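Local coordinates for protein CheQ (Campylobacter jejuni subsp. jejuni, PDB 6A51) that acts as a regulator that, together with CheP, specifically controls transcription of the core chemotaxis operon cheVAW, at residues Ile52-Gln56 and Gly57-Ile61; His72-Ala75 and Leu76-Ser80; Asn126-Lys129 and Phe130-Leu134. One frame throughout, in Å; residues are numbered along the deposited sequence.

Contact 1 (Ile52-Gln56 and Gly57-Ile61); sequences IGRYQ and GTRII
Tyr55 and Thr58 close a type I beta turn, Thr58 N giving a hydrogen bond to Tyr55 O at 3.2 Å, and the chain after it runs back along strand 52-55 with the two end-to-end directions 167° apart. Beside this turn Arg54 and Arg59 meet through their guanidinium groups. The two planes lie 20° apart with centres 3.6 Å from each other, an offset stack in which Arg54 NH1 lies over the Arg59 face, shifted from its centre toward the rim, 3.3 Å from Arg59 CZ. Arg54 reaches this place because its CG stands between the backbone N and the carbonyl carbon (chi1 51°) and its chain bends at chi3. Its NE then donates to Thr58 O over 3.1 Å, fairly straight, while NH2 makes a weak bond to Gln56 O. A water between the two backbone runs is held by three groups: it accepts from Tyr55 N, donates to Ile60 O and bonds Thr58 OG1 at 2.7 Å. The Tyr55 ring leads away from the turn, and its OH bonds Glu22 O. Farther along, Ile52 CB packs loosely against Ile61 CG2. Two like charges thus lie face to face in this beta hairpin; the Thr58 carbonyl, and more weakly that of Gln56, probably offset part of the repulsion, while the water links Tyr55 N to Ile60 O across the hairpin.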
ATOM      1  N   ILE A  52      10.494 -12.718  -0.883  1.00 31.43           N
ATOM      2  CA  ILE A  52      10.322 -11.425  -0.305  1.00 27.21           C
ATOM      3  C   ILE A  52       9.825 -10.505  -1.370  1.00 41.35           C
ATOM      4  O   ILE A  52       9.882 -10.814  -2.525  1.00 33.29           O
ATOM      5  CB  ILE A  52      11.607 -10.844   0.280  1.00 29.15           C
ATOM      6  CG1 ILE A  52      12.616 -10.569  -0.797  1.00 32.63           C
ATOM      7  CG2 ILE A  52      12.203 -11.755   1.310  1.00 25.70           C
ATOM      8  CD1 ILE A  52      13.669  -9.616  -0.355  1.00 30.98           C
ATOM      9  N   GLY A  53       9.305  -9.376  -0.950  1.00 27.96           N
ATOM     10  CA  GLY A  53       8.803  -8.389  -1.878  1.00 25.28           C
ATOM     11  C   GLY A  53       9.120  -7.020  -1.332  1.00 30.29           C
ATOM     12  O   GLY A  53       9.281  -6.836  -0.121  1.00 33.18           O
ATOM     13  N   ARG A  54       9.207  -6.055  -2.247  1.00 23.75           N
ATOM     14  CA  ARG A  54       9.332  -4.653  -1.883  1.00 28.05           C
ATOM     15  C   ARG A  54       8.690  -3.827  -2.985  1.00 30.64           C
ATOM     16  O   ARG A  54       8.506  -4.303  -4.108  1.00 37.94           O
ATOM     17  CB  ARG A  54      10.795  -4.238  -1.684  1.00 19.51           C
ATOM     18  CG  ARG A  54      11.676  -4.631  -2.876  1.00 45.39           C
ATOM     19  CD  ARG A  54      13.078  -4.034  -2.797  1.00 37.71           C
ATOM     20  NE  ARG A  54      13.043  -2.641  -3.207  1.00 45.47           N
ATOM     21  CZ  ARG A  54      13.736  -2.141  -4.214  1.00 29.65           C
ATOM     22  NH1 ARG A  54      14.558  -2.912  -4.893  1.00 33.66           N
ATOM     23  NH2 ARG A  54      13.633  -0.853  -4.509  1.00 57.74           N
ATOM     24  N   TYR A  55       8.333  -2.593  -2.645  1.00 32.58           N
ATOM     25  CA  TYR A  55       7.931  -1.606  -3.635  1.00 40.06           C
ATOM     26  C   TYR A  55       9.172  -0.873  -4.126  1.00 38.42           C
ATOM     27  O   TYR A  55      10.156  -0.730  -3.394  1.00 32.06           O
ATOM     28  CB  TYR A  55       6.915  -0.614  -3.053  1.00 28.93           C
ATOM     29  CG  TYR A  55       5.604  -1.252  -2.679  1.00 23.52           C
ATOM     30  CD1 TYR A  55       4.681  -1.598  -3.666  1.00 33.03           C
ATOM     31  CD2 TYR A  55       5.293  -1.542  -1.350  1.00 25.08           C
ATOM     32  CE1 TYR A  55       3.488  -2.213  -3.350  1.00 26.77           C
ATOM     33  CE2 TYR A  55       4.076  -2.166  -1.013  1.00 22.45           C
ATOM     34  CZ  TYR A  55       3.188  -2.491  -2.019  1.00 26.47           C
ATOM     35  OH  TYR A  55       1.992  -3.097  -1.722  1.00 26.79           O
ATOM     36  N   GLN A  56       9.113  -0.399  -5.374  1.00 35.48           N
ATOM     37  CA  GLN A  56      10.303   0.152  -6.011  1.00 27.86           C
ATOM     38  C   GLN A  56      10.893   1.308  -5.215  1.00 36.85           C
ATOM     39  O   GLN A  56      12.115   1.395  -5.053  1.00 52.50           O
ATOM     40  CB  GLN A  56       9.977   0.595  -7.429  1.00 31.16           C
ATOM     41  CG  GLN A  56      11.075   1.404  -8.070  1.00 30.27           C
ATOM     42  CD  GLN A  56      10.726   1.790  -9.487  1.00 39.59           C
ATOM     43  OE1 GLN A  56       9.978   1.081 -10.172  1.00 37.70           O
ATOM     44  NE2 GLN A  56      11.245   2.927  -9.932  1.00 33.88           N
ATOM     45  N   GLY A  57      10.052   2.198  -4.695  1.00 24.17           N
ATOM     46  CA  GLY A  57      10.634   3.377  -4.078  1.00 27.78           C
ATOM     47  C   GLY A  57      11.282   3.153  -2.718  1.00 40.40           C
ATOM     48  O   GLY A  57      11.999   4.046  -2.247  1.00 56.53           O
ATOM     49  N   THR A  58      11.065   2.004  -2.081  1.00 31.41           N
ATOM     50  CA  THR A  58      11.485   1.805  -0.702  1.00 37.21           C
ATOM     51  C   THR A  58      12.124   0.440  -0.520  1.00 38.82           C
ATOM     52  O   THR A  58      11.934  -0.474  -1.324  1.00 60.39           O
ATOM     53  CB  THR A  58      10.302   1.911   0.256  1.00 46.77           C
ATOM     54  OG1 THR A  58       9.326   0.919  -0.109  1.00 43.17           O
ATOM     55  CG2 THR A  58       9.691   3.312   0.188  1.00 29.12           C
ATOM     56  N   ARG A  59      12.853   0.294   0.580  1.00 36.62           N
ATOM     57  CA  ARG A  59      13.515  -0.961   0.904  1.00 42.14           C
ATOM     58  C   ARG A  59      12.847  -1.685   2.066  1.00 44.50           C
ATOM     59  O   ARG A  59      13.436  -2.612   2.635  1.00 49.05           O
ATOM     60  CB  ARG A  59      14.988  -0.710   1.216  1.00 59.31           C
ATOM     61  CG  ARG A  59      15.796  -0.239   0.021  1.00 40.82           C
ATOM     62  CD  ARG A  59      16.208  -1.395  -0.827  1.00 39.21           C
ATOM     63  NE  ARG A  59      16.628  -1.005  -2.170  1.00 52.00           N
ATOM     64  CZ  ARG A  59      17.138  -1.854  -3.058  1.00 47.22           C
ATOM     65  NH1 ARG A  59      17.301  -3.132  -2.729  1.00 50.06           N
ATOM     66  NH2 ARG A  59      17.486  -1.433  -4.268  1.00 44.88           N
ATOM     67  N   ILE A  60      11.633  -1.281   2.438  1.00 41.95           N
ATOM     68  CA  ILE A  60      10.884  -2.016   3.442  1.00 33.01           C
ATOM     69  C   ILE A  60      10.601  -3.421   2.926  1.00 34.80           C
ATOM     70  O   ILE A  60      10.106  -3.610   1.806  1.00 30.87           O
ATOM     71  CB  ILE A  60       9.599  -1.251   3.794  1.00 33.32           C
ATOM     72  CG1 ILE A  60       9.945  -0.042   4.659  1.00 31.76           C
ATOM     73  CG2 ILE A  60       8.589  -2.152   4.490  1.00 28.05           C
ATOM     74  CD1 ILE A  60       9.258   1.184   4.218  1.00 23.26           C
ATOM     75  N   ILE A  61      10.902  -4.413   3.746  1.00 30.13           N
ATOM     76  CA  ILE A  61      10.872  -5.806   3.330  1.00 30.52           C
ATOM     77  C   ILE A  61       9.554  -6.423   3.746  1.00 29.93           C
ATOM     78  O   ILE A  61       9.137  -6.270   4.895  1.00 31.32           O
ATOM     79  CB  ILE A  61      12.050  -6.585   3.930  1.00 34.77           C
ATOM     80  CG1 ILE A  61      13.360  -5.989   3.424  1.00 33.49           C
ATOM     81  CG2 ILE A  61      11.945  -8.047   3.554  1.00 41.17           C
ATOM     82  CD1 ILE A  61      13.423  -5.920   1.920  1.00 29.64           C
TER
HETATM   83  O   HOH W   1       8.798  -1.763   0.069  1.00 30.82           O

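Contact 2 (His72-Ala75 and Leu76-Ser80); sequences HQQA and LRQCS
Arg77 folds back over the first turn of the short helix 73-77 and lays one face of its guanidinium on Gln73 O, which stands 3.4 Å from the plane, over its centre. The side chain gets there by a bend at chi3 (-56°), which brings NH2 to 3.3 Å from Gln74 CA and NH1 alongside Gln73 CB. Gln73 O approaches the flat of the group, and the hydrogen bond it accepts comes from the backbone, from Arg77 N at 3.1 Å. His72 holds the N-cap position, and its O receives Leu76 N over 3.0 Å in the carbonyl plane, so the helix opens with two regular i to i+4 bonds.

The close packing lies on the side of Leu76 and Ala75. Leu76 runs beside Gln73, pointing the same way, and its CD2 touches Gln73 NE2 at 3.6 Å; Ala75 is buried. Gln74 and Arg77 make up the solvent side, where they cross at about a right angle. Gln78, though exposed overall, folds back over Ala75, its CG 3.2 Å from Ala75 O, and touches Phe36. At the C-terminal end the helical bonding weakens: Gln78 N has weak bonds to both Gln74 O and Ala75 O, and Gln78 is the first residue to leave helical geometry. Ala75 also rests on Phe36 of helix 30-37, Leu76 and Cys79 reach Ile28 of strand 27-29, and just past the helix Ser80 N bonds Glu32 OE2, so the helix and the residues after it lie against strand 27-29 and helix 30-37.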
ATOM      1  N   HIS A  72       8.112 -21.076  13.118  1.00 58.29           N
ATOM      2  CA  HIS A  72       7.714 -19.702  13.349  1.00 66.94           C
ATOM      3  C   HIS A  72       6.236 -19.446  13.106  1.00 61.03           C
ATOM      4  O   HIS A  72       5.808 -18.293  13.227  1.00 57.56           O
ATOM      5  CB  HIS A  72       8.539 -18.758  12.463  1.00 51.15           C
ATOM      6  CG  HIS A  72       9.952 -18.582  12.923  1.00 60.54           C
ATOM      7  ND1 HIS A  72      11.010 -18.463  12.047  1.00 69.60           N
ATOM      8  CD2 HIS A  72      10.480 -18.500  14.168  1.00 56.47           C
ATOM      9  CE1 HIS A  72      12.131 -18.312  12.732  1.00 55.24           C
ATOM     10  NE2 HIS A  72      11.836 -18.332  14.020  1.00 54.85           N
ATOM     11  N   GLN A  73       5.446 -20.486  12.788  1.00 52.32           N
ATOM     12  CA  GLN A  73       4.025 -20.309  12.479  1.00 62.94           C
ATOM     13  C   GLN A  73       3.261 -19.601  13.591  1.00 69.48           C
ATOM     14  O   GLN A  73       2.241 -18.953  13.329  1.00 70.86           O
ATOM     15  CB  GLN A  73       3.375 -21.656  12.202  1.00 48.02           C
ATOM     16  CG  GLN A  73       3.860 -22.312  10.934  1.00 70.75           C
ATOM     17  CD  GLN A  73       3.397 -21.583   9.684  1.00 76.56           C
ATOM     18  OE1 GLN A  73       4.199 -21.276   8.800  1.00 77.15           O
ATOM     19  NE2 GLN A  73       2.093 -21.317   9.599  1.00 71.97           N
ATOM     20  N   GLN A  74       3.723 -19.718  14.835  1.00 68.01           N
ATOM     21  CA  GLN A  74       3.084 -18.980  15.916  1.00 75.33           C
ATOM     22  C   GLN A  74       3.236 -17.477  15.705  1.00 70.61           C
ATOM     23  O   GLN A  74       2.252 -16.730  15.743  1.00 70.15           O
ATOM     24  CB  GLN A  74       3.675 -19.415  17.255  1.00 85.56           C
ATOM     25  CG  GLN A  74       2.794 -19.122  18.451  1.00 78.91           C
ATOM     26  CD  GLN A  74       3.605 -18.715  19.664  1.00 93.98           C
ATOM     27  OE1 GLN A  74       4.323 -17.712  19.635  1.00 96.55           O
ATOM     28  NE2 GLN A  74       3.509 -19.497  20.733  1.00 84.60           N
ATOM     29  N   ALA A  75       4.471 -17.021  15.463  1.00 75.94           N
ATOM     30  CA  ALA A  75       4.714 -15.603  15.214  1.00 62.88           C
ATOM     31  C   ALA A  75       4.000 -15.123  13.957  1.00 63.56           C
ATOM     32  O   ALA A  75       3.547 -13.972  13.894  1.00 52.13           O
ATOM     33  CB  ALA A  75       6.213 -15.337  15.104  1.00 53.37           C
ATOM     34  N   LEU A  76       3.901 -15.977  12.943  1.00 54.84           N
ATOM     35  CA  LEU A  76       3.102 -15.630  11.776  1.00 42.40           C
ATOM     36  C   LEU A  76       1.687 -15.253  12.192  1.00 65.98           C
ATOM     37  O   LEU A  76       1.184 -14.185  11.824  1.00 70.90           O
ATOM     38  CB  LEU A  76       3.082 -16.796  10.790  1.00 44.51           C
ATOM     39  CG  LEU A  76       2.163 -16.638   9.585  1.00 44.03           C
ATOM     40  CD1 LEU A  76       2.476 -15.343   8.879  1.00 61.05           C
ATOM     41  CD2 LEU A  76       2.325 -17.809   8.623  1.00 41.03           C
ATOM     42  N   ARG A  77       1.050 -16.101  13.013  1.00 68.51           N
ATOM     43  CA  ARG A  77      -0.364 -15.929  13.337  1.00 57.08           C
ATOM     44  C   ARG A  77      -0.642 -14.646  14.113  1.00 45.21           C
ATOM     45  O   ARG A  77      -1.768 -14.147  14.068  1.00 69.83           O
ATOM     46  CB  ARG A  77      -0.889 -17.146  14.108  1.00 48.18           C
ATOM     47  CG  ARG A  77      -1.224 -18.349  13.210  1.00 62.59           C
ATOM     48  CD  ARG A  77      -1.772 -19.552  13.995  1.00 61.08           C
ATOM     49  NE  ARG A  77      -0.869 -19.990  15.065  1.00 92.36           N
ATOM     50  CZ  ARG A  77       0.014 -20.985  14.955  1.00 92.70           C
ATOM     51  NH1 ARG A  77       0.126 -21.664  13.814  1.00 65.25           N
ATOM     52  NH2 ARG A  77       0.790 -21.306  15.993  1.00 76.58           N
ATOM     53  N   GLN A  78       0.348 -14.075  14.790  1.00 35.75           N
ATOM     54  CA  GLN A  78       0.155 -12.816  15.490  1.00 43.23           C
ATOM     55  C   GLN A  78       0.587 -11.605  14.677  1.00 52.50           C
ATOM     56  O   GLN A  78       0.692 -10.509  15.235  1.00 55.29           O
ATOM     57  CB  GLN A  78       0.894 -12.829  16.830  1.00 49.74           C
ATOM     58  CG  GLN A  78       2.336 -13.235  16.751  1.00 72.39           C
ATOM     59  CD  GLN A  78       2.863 -13.722  18.087  1.00 85.22           C
ATOM     60  OE1 GLN A  78       3.536 -14.758  18.170  1.00 79.34           O
ATOM     61  NE2 GLN A  78       2.553 -12.974  19.147  1.00 62.28           N
ATOM     62  N   CYS A  79       0.839 -11.764  13.378  1.00 64.27           N
ATOM     63  CA  CYS A  79       1.200 -10.632  12.526  1.00 61.38           C
ATOM     64  C   CYS A  79      -0.040  -9.947  11.961  1.00 49.58           C
ATOM     65  O   CYS A  79      -1.030 -10.604  11.610  1.00 40.36           O
ATOM     66  CB  CYS A  79       2.097 -11.077  11.371  1.00 59.88           C
ATOM     67  SG  CYS A  79       3.870 -11.114  11.734  1.00 59.48           S
ATOM     68  N   SER A  80       0.035  -8.624  11.851  1.00 38.79           N
ATOM     69  CA  SER A  80      -1.070  -7.853  11.294  1.00 40.18           C
ATOM     70  C   SER A  80      -1.404  -8.287   9.870  1.00 38.40           C
ATOM     71  O   SER A  80      -0.517  -8.549   9.050  1.00 57.25           O
ATOM     72  CB  SER A  80      -0.725  -6.374  11.301  1.00 40.59           C
ATOM     73  OG  SER A  80      -0.381  -5.958  12.604  1.00 52.65           O
TER

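Contact 3 (Asn126-Lys129 and Phe130-Leu134); sequences NLKK and FYDFL
Leu127 and Tyr131 pack one turn apart at the start of helix 127-134, whose first turn is N-capped by Asn126. The capping bond runs from Lys129 N to Asn126 OD1 at 2.8 Å, the donor standing 42° out of the plane of the side-chain carbonyl. Tyr131 can be followed outward. Its CB lies 3.5 Å from Lys128 O, CG is near Leu127 O, and CD2 comes to 3.4 Å from that same oxygen, which the ring meets obliquely. CE2 is next, 3.5 Å from Leu127 CG, with both methyl branches of the leucine a little farther off; at the tip, OH bonds Gln140 O. Leu127 presents its branch point to the ring because CG is anti to the backbone N (chi1 -176°). Both side chains are buried against helix 88-95, Leu127 on Phe91 and Tyr131 on Phe94, whereas Phe130 turns to strand 142-146.

On the exposed side Lys128 NZ and Asp132 OD2 remain 4.0 Å apart, too far for a salt bridge, although Tyr138 OH bonds both Lys128 NZ and Asp132 OD1 and so links the pair. Lys129 NZ instead forms a salt bridge with Glu115 OE1, the oxygen that also takes a weak bond from Asn126 ND2. The backbone bond between Leu127 and Tyr131 is almost straight: Tyr131 N points at Leu127 O with an N-H...O angle of 175°.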
ATOM      1  N   ASN A 126      -5.438   1.458   2.292  1.00 32.87           N
ATOM      2  CA  ASN A 126      -6.231   0.348   1.772  1.00 34.34           C
ATOM      3  C   ASN A 126      -6.627   0.695   0.347  1.00 34.85           C
ATOM      4  O   ASN A 126      -7.644   1.352   0.103  1.00 32.73           O
ATOM      5  CB  ASN A 126      -7.454   0.069   2.628  1.00 31.67           C
ATOM      6  CG  ASN A 126      -8.115  -1.245   2.245  1.00 34.33           C
ATOM      7  OD1 ASN A 126      -8.287  -1.542   1.060  1.00 36.89           O
ATOM      8  ND2 ASN A 126      -8.449  -2.052   3.235  1.00 34.63           N
ATOM      9  N   LEU A 127      -5.809   0.233  -0.604  1.00 32.17           N
ATOM     10  CA  LEU A 127      -6.049   0.549  -2.008  1.00 28.01           C
ATOM     11  C   LEU A 127      -7.293  -0.163  -2.511  1.00 33.18           C
ATOM     12  O   LEU A 127      -8.040   0.383  -3.332  1.00 28.25           O
ATOM     13  CB  LEU A 127      -4.837   0.154  -2.847  1.00 31.02           C
ATOM     14  CG  LEU A 127      -4.846   0.497  -4.334  1.00 21.86           C
ATOM     15  CD1 LEU A 127      -5.180   1.943  -4.472  1.00 33.39           C
ATOM     16  CD2 LEU A 127      -3.480   0.242  -4.919  1.00 35.67           C
ATOM     17  N   LYS A 128      -7.527  -1.381  -2.019  1.00 32.34           N
ATOM     18  CA  LYS A 128      -8.668  -2.168  -2.467  1.00 32.29           C
ATOM     19  C   LYS A 128      -9.973  -1.438  -2.195  1.00 37.29           C
ATOM     20  O   LYS A 128     -10.843  -1.367  -3.068  1.00 44.12           O
ATOM     21  CB  LYS A 128      -8.664  -3.534  -1.785  1.00 33.37           C
ATOM     22  CG  LYS A 128      -9.692  -4.508  -2.338  1.00 34.56           C
ATOM     23  CD  LYS A 128      -9.796  -5.755  -1.471  1.00 42.22           C
ATOM     24  CE  LYS A 128     -10.538  -6.877  -2.181  1.00 53.51           C
ATOM     25  NZ  LYS A 128     -12.012  -6.633  -2.213  1.00 59.61           N
ATOM     26  N   LYS A 129     -10.124  -0.868  -0.991  1.00 26.07           N
ATOM     27  CA  LYS A 129     -11.363  -0.159  -0.686  1.00 28.90           C
ATOM     28  C   LYS A 129     -11.490   1.105  -1.518  1.00 33.69           C
ATOM     29  O   LYS A 129     -12.601   1.482  -1.912  1.00 34.79           O
ATOM     30  CB  LYS A 129     -11.458   0.175   0.802  1.00 23.81           C
ATOM     31  CG  LYS A 129     -11.650  -1.058   1.653  1.00 42.68           C
ATOM     32  CD  LYS A 129     -11.864  -0.732   3.123  1.00 48.38           C
ATOM     33  CE  LYS A 129     -12.001  -2.036   3.908  1.00 58.94           C
ATOM     34  NZ  LYS A 129     -12.433  -1.855   5.321  1.00 63.53           N
ATOM     35  N   PHE A 130     -10.374   1.757  -1.818  1.00 21.07           N
ATOM     36  CA  PHE A 130     -10.452   2.961  -2.635  1.00 24.38           C
ATOM     37  C   PHE A 130     -10.938   2.626  -4.045  1.00 25.66           C
ATOM     38  O   PHE A 130     -11.826   3.297  -4.587  1.00 28.83           O
ATOM     39  CB  PHE A 130      -9.093   3.633  -2.656  1.00 18.42           C
ATOM     40  CG  PHE A 130      -9.101   4.991  -3.245  1.00 28.08           C
ATOM     41  CD1 PHE A 130      -9.979   5.956  -2.783  1.00 25.23           C
ATOM     42  CD2 PHE A 130      -8.199   5.326  -4.247  1.00 17.88           C
ATOM     43  CE1 PHE A 130      -9.959   7.247  -3.319  1.00 23.90           C
ATOM     44  CE2 PHE A 130      -8.185   6.603  -4.795  1.00 29.36           C
ATOM     45  CZ  PHE A 130      -9.067   7.567  -4.330  1.00 22.33           C
ATOM     46  N   TYR A 131     -10.388   1.566  -4.643  1.00 25.58           N
ATOM     47  CA  TYR A 131     -10.898   1.062  -5.918  1.00 27.23           C
ATOM     48  C   TYR A 131     -12.400   0.802  -5.849  1.00 28.50           C
ATOM     49  O   TYR A 131     -13.151   1.175  -6.759  1.00 26.01           O
ATOM     50  CB  TYR A 131     -10.171  -0.225  -6.312  1.00 24.81           C
ATOM     51  CG  TYR A 131      -8.870  -0.070  -7.089  1.00 33.80           C
ATOM     52  CD1 TYR A 131      -8.852   0.510  -8.350  1.00 35.66           C
ATOM     53  CD2 TYR A 131      -7.674  -0.578  -6.591  1.00 39.97           C
ATOM     54  CE1 TYR A 131      -7.674   0.622  -9.073  1.00 28.94           C
ATOM     55  CE2 TYR A 131      -6.490  -0.474  -7.313  1.00 38.32           C
ATOM     56  CZ  TYR A 131      -6.503   0.128  -8.549  1.00 34.89           C
ATOM     57  OH  TYR A 131      -5.340   0.238  -9.271  1.00 42.00           O
ATOM     58  N   ASP A 132     -12.858   0.163  -4.769  1.00 29.37           N
ATOM     59  CA  ASP A 132     -14.284  -0.126  -4.624  1.00 32.37           C
ATOM     60  C   ASP A 132     -15.099   1.161  -4.561  1.00 34.63           C
ATOM     61  O   ASP A 132     -16.144   1.283  -5.212  1.00 40.96           O
ATOM     62  CB  ASP A 132     -14.525  -0.967  -3.369  1.00 27.87           C
ATOM     63  CG  ASP A 132     -13.913  -2.367  -3.456  1.00 37.89           C
ATOM     64  OD1 ASP A 132     -13.653  -2.863  -4.584  1.00 37.55           O
ATOM     65  OD2 ASP A 132     -13.692  -2.970  -2.379  1.00 39.64           O
ATOM     66  N   PHE A 133     -14.629   2.131  -3.774  1.00 28.15           N
ATOM     67  CA  PHE A 133     -15.246   3.450  -3.731  1.00 33.01           C
ATOM     68  C   PHE A 133     -15.320   4.080  -5.121  1.00 28.66           C
ATOM     69  O   PHE A 133     -16.354   4.631  -5.512  1.00 30.86           O
ATOM     70  CB  PHE A 133     -14.452   4.323  -2.759  1.00 27.22           C
ATOM     71  CG  PHE A 133     -14.833   5.764  -2.763  1.00 28.81           C
ATOM     72  CD1 PHE A 133     -16.025   6.186  -2.164  1.00 30.62           C
ATOM     73  CD2 PHE A 133     -13.971   6.715  -3.316  1.00 18.74           C
ATOM     74  CE1 PHE A 133     -16.372   7.543  -2.128  1.00 27.38           C
ATOM     75  CE2 PHE A 133     -14.296   8.080  -3.289  1.00 24.61           C
ATOM     76  CZ  PHE A 133     -15.505   8.494  -2.699  1.00 30.76           C
ATOM     77  N   LEU A 134     -14.243   3.982  -5.893  1.00 20.33           N
ATOM     78  CA  LEU A 134     -14.233   4.527  -7.243  1.00 24.27           C
ATOM     79  C   LEU A 134     -15.054   3.706  -8.230  1.00 31.83           C
ATOM     80  O   LEU A 134     -15.302   4.184  -9.341  1.00 28.13           O
ATOM     81  CB  LEU A 134     -12.789   4.624  -7.747  1.00 24.45           C
ATOM     82  CG  LEU A 134     -11.884   5.562  -6.956  1.00 28.60           C
ATOM     83  CD1 LEU A 134     -10.486   5.487  -7.505  1.00 21.02           C
ATOM     84  CD2 LEU A 134     -12.438   6.992  -7.031  1.00 24.44           C
TER

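From the N terminus the three contacts come in series, with no nesting or crossing. Contact 1 closes the hairpin connection between strands 52-55 and 62-64, the central pair of the four-stranded mixed sheet. Contact 2 follows as a short helix packed beside strand 27-29, at the edge of that sheet, and helix 30-37. Contact 3 opens where strand 122-126, the middle strand of a second sheet, passes into helix 127-134. Contacts 1 and 3 lie on opposite sides of the chain's centre, their own centres about 22 Å apart, yet both reach strand 85-87 and helix 88-95, which connect the two regions. Contacts 2 and 3 are farther apart, about 27 Å between centres.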